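Local coordinates for putative cell invasion protein with MAC/Perforin domain (Bacteroides thetaiotaomicron VPI-5482, PDB 3KK7) that is of unproven function but belongs to the membrane-attack complex/perforin family of pore-forming proteins and may take part in cell invasion, at residues K141-T146 with S223-G228; M243-N248 with S281-N286; W490-P495 with N520-K525. All coordinates share one frame; numbering follows the deposited sequence.

Contact 1 (K141-T146 with S223-G228)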
loop_
_atom_site.group_PDB
_atom_site.type_symbol
_atom_site.label_atom_id
_atom_site.label_comp_id
_atom_site.label_asym_id
_atom_site.label_seq_id
_atom_site.Cartn_x
_atom_site.Cartn_y
_atom_site.Cartn_z
ATOM N N LYS A 141 9.340 4.765 -16.421
ATOM C CA LYS A 141 10.693 4.804 -15.888
ATOM C C LYS A 141 11.528 3.635 -16.456
ATOM O O LYS A 141 12.657 3.828 -16.910
ATOM C CB LYS A 141 10.634 4.812 -14.349
ATOM C CG LYS A 141 11.982 4.711 -13.657
ATOM C CD LYS A 141 11.872 4.968 -12.133
ATOM C CE LYS A 141 13.221 4.797 -11.421
ATOM N NZ LYS A 141 13.732 3.380 -11.454
ATOM N N THR A 142 10.935 2.447 -16.481
ATOM C CA THR A 142 11.568 1.282 -17.040
ATOM C C THR A 142 11.810 1.448 -18.527
ATOM O O THR A 142 12.912 1.149 -19.010
ATOM C CB THR A 142 10.714 -0.007 -16.807
ATOM O OG1 THR A 142 10.472 -0.162 -15.411
ATOM C CG2 THR A 142 11.425 -1.252 -17.340
ATOM N N ILE A 143 10.792 1.911 -19.261
ATOM C CA ILE A 143 10.976 2.106 -20.706
ATOM C C ILE A 143 12.177 3.023 -20.915
ATOM O O ILE A 143 13.073 2.709 -21.697
ATOM C CB ILE A 143 9.782 2.754 -21.438
ATOM C CG1 ILE A 143 8.491 1.973 -21.205
ATOM C CG2 ILE A 143 10.067 2.828 -22.936
ATOM C CD1 ILE A 143 8.571 0.517 -21.558
ATOM N N LYS A 144 12.216 4.127 -20.183
ATOM C CA LYS A 144 13.294 5.080 -20.351
ATOM C C LYS A 144 14.667 4.494 -20.001
ATOM O O LYS A 144 15.645 4.839 -20.638
ATOM C CB LYS A 144 13.028 6.355 -19.558
ATOM C CG LYS A 144 11.928 7.230 -20.118
ATOM C CD LYS A 144 11.974 8.611 -19.442
ATOM C CE LYS A 144 11.005 9.580 -20.046
ATOM N NZ LYS A 144 11.160 10.941 -19.442
ATOM N N GLU A 145 14.726 3.577 -19.040
ATOM C CA GLU A 145 16.002 2.967 -18.645
ATOM C C GLU A 145 16.385 1.843 -19.569
ATOM O O GLU A 145 17.562 1.528 -19.687
ATOM C CB GLU A 145 15.953 2.415 -17.214
ATOM C CG GLU A 145 15.910 3.469 -16.138
ATOM C CD GLU A 145 15.539 2.938 -14.764
ATOM O OE1 GLU A 145 15.322 1.723 -14.593
ATOM O OE2 GLU A 145 15.462 3.759 -13.826
ATOM N N THR A 146 15.402 1.214 -20.212
ATOM C CA THR A 146 15.658 0.015 -21.035
ATOM C C THR A 146 16.054 0.356 -22.442
ATOM O O THR A 146 16.739 -0.426 -23.103
ATOM C CB THR A 146 14.421 -0.850 -21.143
ATOM O OG1 THR A 146 13.973 -1.172 -19.833
ATOM C CG2 THR A 146 14.703 -2.102 -21.905
ATOM N N SER A 223 9.201 -12.205 -21.054
ATOM C CA SER A 223 8.566 -10.904 -21.077
ATOM C C SER A 223 9.404 -10.034 -21.965
ATOM O O SER A 223 10.605 -9.965 -21.796
ATOM C CB SER A 223 8.595 -10.312 -19.680
ATOM O OG SER A 223 8.065 -9.008 -19.704
ATOM N N ALA A 224 8.777 -9.386 -22.934
ATOM C CA ALA A 224 9.467 -8.551 -23.897
ATOM C C ALA A 224 8.753 -7.201 -23.960
ATOM O O ALA A 224 7.516 -7.157 -24.030
ATOM C CB ALA A 224 9.460 -9.220 -25.278
ATOM N N LEU A 225 9.534 -6.118 -23.934
ATOM C CA LEU A 225 9.007 -4.777 -24.133
ATOM C C LEU A 225 9.510 -4.278 -25.469
ATOM O O LEU A 225 10.621 -4.615 -25.876
ATOM C CB LEU A 225 9.455 -3.834 -23.021
ATOM C CG LEU A 225 9.189 -4.330 -21.604
ATOM C CD1 LEU A 225 9.901 -3.422 -20.625
ATOM C CD2 LEU A 225 7.701 -4.373 -21.362
ATOM N N PHE A 226 8.676 -3.491 -26.145
ATOM C CA PHE A 226 8.978 -2.953 -27.458
ATOM C C PHE A 226 8.859 -1.428 -27.461
ATOM O O PHE A 226 7.975 -0.825 -26.798
ATOM C CB PHE A 226 8.022 -3.508 -28.528
ATOM C CG PHE A 226 8.067 -5.007 -28.689
ATOM C CD1 PHE A 226 7.508 -5.841 -27.744
ATOM C CD2 PHE A 226 8.618 -5.573 -29.798
ATOM C CE1 PHE A 226 7.534 -7.197 -27.906
ATOM C CE2 PHE A 226 8.650 -6.928 -29.943
ATOM C CZ PHE A 226 8.101 -7.734 -29.002
ATOM N N TYR A 227 9.751 -0.813 -28.227
ATOM C CA TYR A 227 9.727 0.617 -28.434
ATOM C C TYR A 227 9.838 0.899 -29.921
ATOM O O TYR A 227 10.877 0.665 -30.520
ATOM C CB TYR A 227 10.853 1.275 -27.638
ATOM C CG TYR A 227 10.867 2.782 -27.754
ATOM C CD1 TYR A 227 11.560 3.407 -28.779
ATOM C CD2 TYR A 227 10.197 3.599 -26.812
ATOM C CE1 TYR A 227 11.581 4.809 -28.882
ATOM C CE2 TYR A 227 10.224 5.007 -26.917
ATOM C CZ TYR A 227 10.921 5.589 -27.951
ATOM O OH TYR A 227 10.961 6.946 -28.080
ATOM N N GLY A 228 8.737 1.371 -30.511
ATOM C CA GLY A 228 8.647 1.681 -31.949
ATOM C C GLY A 228 8.411 3.154 -32.306
ATOM O O GLY A 228 7.688 3.891 -31.606
#
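Ile143 reaches strand 220-230 with two of its methyls, one for each of two strand residues. Its CG2 comes obliquely to the Tyr227 ring, 4.0 Å from CD2, while its CD1 lies 4.3 Å from CD1 of Leu225. A branched side chain suits this spot: with CG2 opposite the backbone N and CG1 beside that N (chi1 -55°), the two arms spread to separate partners. Leu225 CD1 also receives the Thr142 methyl, CG2, at 4.2 Å, so one leucine methyl serves both Thr142 and Ile143, neighbours on the helix. The helix passes across the strand at 76°, the axes 9.9 Å apart, and only side-chain carbon bridges the gap. Helix 133-146 lies in the connection between long strands 93-108 and 157-173 of the MACPF sheet, a region that in pore-forming relatives is thought to unfold into a membrane-spanning hairpin. Further out, Phe111 and His159 also pack on Ile143, and Tyr227 OH is hydrogen-bonded to Asp152, which probably limits movement of the ring's far end. Thr142 turns its hydroxyl away from the leucine, where its one proton can serve the carbonyl of Gly138, the stronger partner, or that of Thr66. Thr142 O takes Thr146 OG1 at 2.7 Å, from above the carbonyl plane, besides the helical N-H of Thr146. Farther from the strand, Lys141 NZ forms a 3.0 Å salt bridge with Glu145 OE2.

Contact 2 (M243-N248 with S281-N286)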
loop_
_atom_site.group_PDB
_atom_site.type_symbol
_atom_site.label_atom_id
_atom_site.label_comp_id
_atom_site.label_asym_id
_atom_site.label_seq_id
_atom_site.Cartn_x
_atom_site.Cartn_y
_atom_site.Cartn_z
HETATM N N MSE A 243 1.554 -1.795 -33.957
HETATM C CA MSE A 243 2.358 -2.518 -32.965
HETATM C C MSE A 243 1.779 -3.930 -32.738
HETATM O O MSE A 243 2.534 -4.920 -32.705
HETATM C CB MSE A 243 2.449 -1.700 -31.672
HETATM C CG MSE A 243 3.178 -2.394 -30.518
HETATM SE SE MSE A 243 5.072 -2.656 -30.806
HETATM C CE MSE A 243 5.643 -0.777 -30.708
ATOM N N ASP A 244 0.448 -4.011 -32.603
ATOM C CA ASP A 244 -0.254 -5.292 -32.545
ATOM C C ASP A 244 0.245 -6.254 -33.651
ATOM O O ASP A 244 0.483 -7.431 -33.396
ATOM C CB ASP A 244 -1.778 -5.094 -32.715
ATOM C CG ASP A 244 -2.467 -4.511 -31.490
ATOM O OD1 ASP A 244 -1.868 -4.359 -30.399
ATOM O OD2 ASP A 244 -3.651 -4.190 -31.625
ATOM N N VAL A 245 0.405 -5.745 -34.870
ATOM C CA VAL A 245 0.835 -6.569 -36.012
ATOM C C VAL A 245 2.297 -6.911 -35.872
ATOM O O VAL A 245 2.702 -8.048 -36.160
ATOM C CB VAL A 245 0.641 -5.830 -37.358
ATOM C CG1 VAL A 245 1.166 -6.661 -38.543
ATOM C CG2 VAL A 245 -0.841 -5.461 -37.569
ATOM N N ALA A 246 3.093 -5.940 -35.417
ATOM C CA ALA A 246 4.528 -6.144 -35.320
ATOM C C ALA A 246 4.855 -7.175 -34.250
ATOM O O ALA A 246 5.575 -8.146 -34.499
ATOM C CB ALA A 246 5.232 -4.861 -35.044
ATOM N N ILE A 247 4.319 -6.971 -33.053
ATOM C CA ILE A 247 4.531 -7.931 -31.968
ATOM C C ILE A 247 4.230 -9.333 -32.456
ATOM O O ILE A 247 5.029 -10.237 -32.300
ATOM C CB ILE A 247 3.641 -7.658 -30.744
ATOM C CG1 ILE A 247 4.146 -6.411 -29.999
ATOM C CG2 ILE A 247 3.650 -8.902 -29.804
ATOM C CD1 ILE A 247 3.221 -5.946 -28.830
ATOM N N ASN A 248 3.075 -9.477 -33.091
ATOM C CA ASN A 248 2.611 -10.765 -33.561
ATOM C C ASN A 248 3.450 -11.373 -34.689
ATOM O O ASN A 248 3.443 -12.589 -34.856
ATOM C CB ASN A 248 1.142 -10.674 -33.946
ATOM C CG ASN A 248 0.322 -11.782 -33.336
ATOM O OD1 ASN A 248 0.371 -12.012 -32.102
ATOM N ND2 ASN A 248 -0.472 -12.469 -34.179
ATOM N N SER A 281 10.286 -9.378 -41.640
ATOM C CA SER A 281 10.927 -8.095 -41.367
ATOM C C SER A 281 10.281 -6.965 -42.151
ATOM O O SER A 281 10.115 -5.867 -41.634
ATOM C CB SER A 281 12.438 -8.169 -41.576
ATOM O OG SER A 281 13.023 -8.839 -40.454
ATOM N N GLU A 282 9.872 -7.262 -43.379
ATOM C CA GLU A 282 9.079 -6.333 -44.191
ATOM C C GLU A 282 7.782 -5.910 -43.479
ATOM O O GLU A 282 7.409 -4.741 -43.516
ATOM C CB GLU A 282 8.757 -6.988 -45.525
ATOM C CG GLU A 282 8.377 -6.035 -46.639
ATOM C CD GLU A 282 8.947 -6.485 -48.001
ATOM O OE1 GLU A 282 10.186 -6.740 -48.075
ATOM O OE2 GLU A 282 8.165 -6.579 -48.985
ATOM N N THR A 283 7.107 -6.842 -42.807
ATOM C CA THR A 283 5.920 -6.506 -42.013
ATOM C C THR A 283 6.194 -5.365 -41.027
ATOM O O THR A 283 5.299 -4.587 -40.706
ATOM C CB THR A 283 5.423 -7.717 -41.171
ATOM O OG1 THR A 283 5.115 -8.807 -42.031
ATOM C CG2 THR A 283 4.167 -7.372 -40.366
ATOM N N ILE A 284 7.423 -5.297 -40.526
ATOM C CA ILE A 284 7.793 -4.334 -39.501
ATOM C C ILE A 284 8.256 -3.035 -40.117
ATOM O O ILE A 284 7.763 -1.966 -39.795
ATOM C CB ILE A 284 8.888 -4.919 -38.582
ATOM C CG1 ILE A 284 8.255 -5.956 -37.651
ATOM C CG2 ILE A 284 9.551 -3.842 -37.764
ATOM C CD1 ILE A 284 9.230 -6.891 -37.091
ATOM N N THR A 285 9.194 -3.132 -41.028
ATOM C CA THR A 285 9.755 -1.946 -41.650
ATOM C C THR A 285 8.730 -1.130 -42.466
ATOM O O THR A 285 8.856 0.089 -42.560
ATOM C CB THR A 285 10.945 -2.331 -42.521
ATOM O OG1 THR A 285 10.515 -3.312 -43.474
ATOM C CG2 THR A 285 12.059 -2.890 -41.641
ATOM N N ASN A 286 7.733 -1.804 -43.037
ATOM C CA ASN A 286 6.637 -1.130 -43.732
ATOM C C ASN A 286 5.811 -0.197 -42.833
ATOM O O ASN A 286 5.170 0.725 -43.325
ATOM C CB ASN A 286 5.688 -2.143 -44.382
ATOM C CG ASN A 286 6.277 -2.823 -45.644
ATOM O OD1 ASN A 286 7.340 -2.449 -46.175
ATOM N ND2 ASN A 286 5.564 -3.842 -46.121
#
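No ring, amide or carboxylate plane takes part in the meeting of Val245 with Thr283 or of Ala246 with Ile284; between the two segments the touching atoms are all aliphatic carbon. Val245 CG1 and Thr283 CG2 come within 3.6 Å of each other, the two side chains crossing at about a right angle. Each of these methyls stands opposite its own backbone N (chi1 177° for Val245), and in Thr283 this puts OG1 beside the backbone N, so that the threonine offers carbon to the valine. Next to this pair Ala246 CB lies 4.1 Å from Ile284 CG1. Alanine suits the place because the CA atoms of these two residues are only 5.6 Å apart, leaving little room for a longer side chain between the backbones, while isoleucine supplies the bulk. From strand 288-298, Phe288 and Leu291 also pack on Ala246, and Ile313 packs on Ile284. Within the second helix Ser281 O gathers three donors: the N-H groups of Ile284 and Thr285 and, at 3.2 Å, the hydroxyl of Thr285, tilted 32° from the carbonyl plane. Met243, a selenomethionine, and Ile247 belong to the other side of helix 236-249 and pack on the central sheet. Such a small helical cluster, inserted between the third and fourth long strands, is characteristic of the MACPF fold, where the corresponding helices of relatives probably become the second transmembrane hairpin.

Contact 3 (W490-P495 with N520-K525)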
loop_
_atom_site.group_PDB
_atom_site.type_symbol
_atom_site.label_atom_id
_atom_site.label_comp_id
_atom_site.label_asym_id
_atom_site.label_seq_id
_atom_site.Cartn_x
_atom_site.Cartn_y
_atom_site.Cartn_z
ATOM N N TRP A 490 0.811 -3.557 22.776
ATOM C CA TRP A 490 -0.017 -3.211 23.911
ATOM C C TRP A 490 -1.299 -2.656 23.341
ATOM O O TRP A 490 -1.265 -1.887 22.383
ATOM C CB TRP A 490 0.647 -2.158 24.792
ATOM C CG TRP A 490 1.626 -2.710 25.784
ATOM C CD1 TRP A 490 2.980 -2.605 25.730
ATOM C CD2 TRP A 490 1.327 -3.426 26.991
ATOM N NE1 TRP A 490 3.548 -3.218 26.818
ATOM C CE2 TRP A 490 2.561 -3.733 27.610
ATOM C CE3 TRP A 490 0.141 -3.828 27.616
ATOM C CZ2 TRP A 490 2.649 -4.441 28.819
ATOM C CZ3 TRP A 490 0.229 -4.533 28.832
ATOM C CH2 TRP A 490 1.473 -4.831 29.411
ATOM N N TYR A 491 -2.421 -3.091 23.896
ATOM C CA TYR A 491 -3.726 -2.561 23.529
ATOM C C TYR A 491 -4.335 -2.009 24.811
ATOM O O TYR A 491 -4.597 -2.764 25.765
ATOM C CB TYR A 491 -4.616 -3.639 22.917
ATOM C CG TYR A 491 -4.128 -4.167 21.610
ATOM C CD1 TYR A 491 -4.434 -3.512 20.430
ATOM C CD2 TYR A 491 -3.360 -5.317 21.537
ATOM C CE1 TYR A 491 -3.986 -3.984 19.191
ATOM C CE2 TYR A 491 -2.907 -5.798 20.297
ATOM C CZ TYR A 491 -3.230 -5.113 19.136
ATOM O OH TYR A 491 -2.810 -5.542 17.908
ATOM N N ILE A 492 -4.476 -0.680 24.835
ATOM C CA ILE A 492 -5.090 0.049 25.938
ATOM C C ILE A 492 -6.501 0.405 25.490
ATOM O O ILE A 492 -6.686 1.089 24.488
ATOM C CB ILE A 492 -4.280 1.294 26.310
ATOM C CG1 ILE A 492 -2.822 0.880 26.521
ATOM C CG2 ILE A 492 -4.830 1.935 27.561
ATOM C CD1 ILE A 492 -1.949 1.921 27.217
ATOM N N TYR A 493 -7.492 -0.100 26.219
ATOM C CA TYR A 493 -8.871 -0.049 25.765
ATOM C C TYR A 493 -9.785 0.445 26.848
ATOM O O TYR A 493 -9.557 0.188 28.025
ATOM C CB TYR A 493 -9.341 -1.431 25.286
ATOM C CG TYR A 493 -9.449 -2.493 26.361
ATOM C CD1 TYR A 493 -8.324 -3.197 26.781
ATOM C CD2 TYR A 493 -10.689 -2.824 26.923
ATOM C CE1 TYR A 493 -8.418 -4.193 27.737
ATOM C CE2 TYR A 493 -10.799 -3.815 27.896
ATOM C CZ TYR A 493 -9.660 -4.493 28.303
ATOM O OH TYR A 493 -9.754 -5.464 29.274
ATOM N N ASN A 494 -10.808 1.175 26.413
ATOM C CA ASN A 494 -11.846 1.714 27.285
ATOM C C ASN A 494 -13.135 0.918 27.076
ATOM O O ASN A 494 -13.833 1.125 26.076
ATOM C CB ASN A 494 -12.075 3.186 26.961
ATOM C CG ASN A 494 -13.034 3.857 27.924
ATOM O OD1 ASN A 494 -14.104 3.325 28.239
ATOM N ND2 ASN A 494 -12.659 5.039 28.384
ATOM N N PRO A 495 -13.467 0.019 28.021
ATOM C CA PRO A 495 -14.598 -0.861 27.820
ATOM C C PRO A 495 -15.964 -0.220 28.106
ATOM O O PRO A 495 -16.967 -0.920 28.027
ATOM C CB PRO A 495 -14.316 -1.973 28.805
ATOM C CG PRO A 495 -13.768 -1.235 29.970
ATOM C CD PRO A 495 -12.916 -0.138 29.372
ATOM N N ASN A 520 1.589 2.908 32.845
ATOM C CA ASN A 520 2.068 1.957 33.840
ATOM C C ASN A 520 1.032 1.738 34.934
ATOM O O ASN A 520 0.912 0.637 35.456
ATOM C CB ASN A 520 3.387 2.416 34.473
ATOM C CG ASN A 520 4.582 2.316 33.529
ATOM O OD1 ASN A 520 4.623 1.500 32.604
ATOM N ND2 ASN A 520 5.581 3.136 33.790
ATOM N N GLY A 521 0.291 2.787 35.280
ATOM C CA GLY A 521 -0.781 2.691 36.272
ATOM C C GLY A 521 -2.022 1.956 35.790
ATOM O O GLY A 521 -2.780 1.430 36.605
ATOM N N ILE A 522 -2.235 1.920 34.469
ATOM C CA ILE A 522 -3.398 1.245 33.884
ATOM C C ILE A 522 -3.408 -0.249 34.266
ATOM O O ILE A 522 -2.401 -0.946 34.078
ATOM C CB ILE A 522 -3.437 1.405 32.324
ATOM C CG1 ILE A 522 -3.770 2.857 31.941
ATOM C CG2 ILE A 522 -4.440 0.421 31.684
ATOM C CD1 ILE A 522 -3.816 3.129 30.422
ATOM N N PRO A 523 -4.536 -0.741 34.806
ATOM C CA PRO A 523 -4.587 -2.166 35.169
ATOM C C PRO A 523 -4.661 -3.131 33.974
ATOM O O PRO A 523 -5.332 -2.862 32.981
ATOM C CB PRO A 523 -5.837 -2.274 36.057
ATOM C CG PRO A 523 -6.639 -1.068 35.769
ATOM C CD PRO A 523 -5.694 0.006 35.321
ATOM N N ILE A 524 -3.952 -4.245 34.106
ATOM C CA ILE A 524 -3.924 -5.304 33.115
ATOM C C ILE A 524 -5.221 -6.112 33.137
ATOM O O ILE A 524 -5.581 -6.694 34.165
ATOM C CB ILE A 524 -2.763 -6.309 33.401
ATOM C CG1 ILE A 524 -1.404 -5.668 33.110
ATOM C CG2 ILE A 524 -2.936 -7.578 32.575
ATOM C CD1 ILE A 524 -0.237 -6.474 33.609
ATOM N N LYS A 525 -5.908 -6.156 32.003
ATOM C CA LYS A 525 -7.052 -7.042 31.839
ATOM C C LYS A 525 -7.125 -7.507 30.400
ATOM O O LYS A 525 -7.361 -6.711 29.482
ATOM C CB LYS A 525 -8.366 -6.363 32.228
ATOM C CG LYS A 525 -9.583 -7.306 32.171
ATOM C CD LYS A 525 -10.779 -6.773 32.957
ATOM C CE LYS A 525 -11.816 -7.858 33.219
ATOM N NZ LYS A 525 -12.770 -7.402 34.270
#
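Tyr493 carries the one hydrogen bond between strand 489-494 and segment 520-525. From CB, chi1 of 67° turns CG between the backbone N and the carbonyl carbon, bringing the ring's end to Lys525 although the CB bond itself does not point there. Beyond CG, the CD1 edge has Tyr491 O in the ring plane; farther along, CE1 lies 3.2 Å from Lys525 O, also at the edge. At the tip, OH donates to that same Lys525 O at 2.7 Å, coming from above the carbonyl plane with a C=O...donor angle of 121°. CB and CG of the extended Lys525 chain each lie 3.4 Å from the hydroxyl. A phenylalanine at Tyr493 would probably leave Lys525 O without this donor and segment 520-525 less firmly tied. On the preceding strand residue, Ile492 CG2 meets Ile522 CD1 at 3.3 Å, tight enough that the exact value is doubtful; both are buried, branched and apolar, with no polar side-chain atom to satisfy. Strand 489-494 is an inner one of the D3 domain's four-stranded mixed sheet, between strands 480-484 and 499-504. Leu532 of helix 529-535 packs on the tyrosine, while segment 520-525, leaving helix 516-521, runs past Lys481 and Tyr480 of the edge strand.

In the fold
Contacts 1 and 2 lie in the MACPF domain with centres about 17 Å apart, and strand 220-230 of contact 1 is followed in the chain by helix 236-249 of contact 2. On the strand, Leu225 and Tyr227 turn to helix 133-146, whereas Phe226, pointing the other way, packs on Met243 and Ile247. The sheet thus has helix 133-146 against one face and helix 236-249 against the other, the regions that in pore-forming relatives are thought to become the two membrane hairpins. Contact 3 follows last in the chain, in the D3 domain on the opposite side of the molecule's centre. Its nearest atoms are about 35 Å from contact 1 and 47 Å from contact 2, so it touches neither.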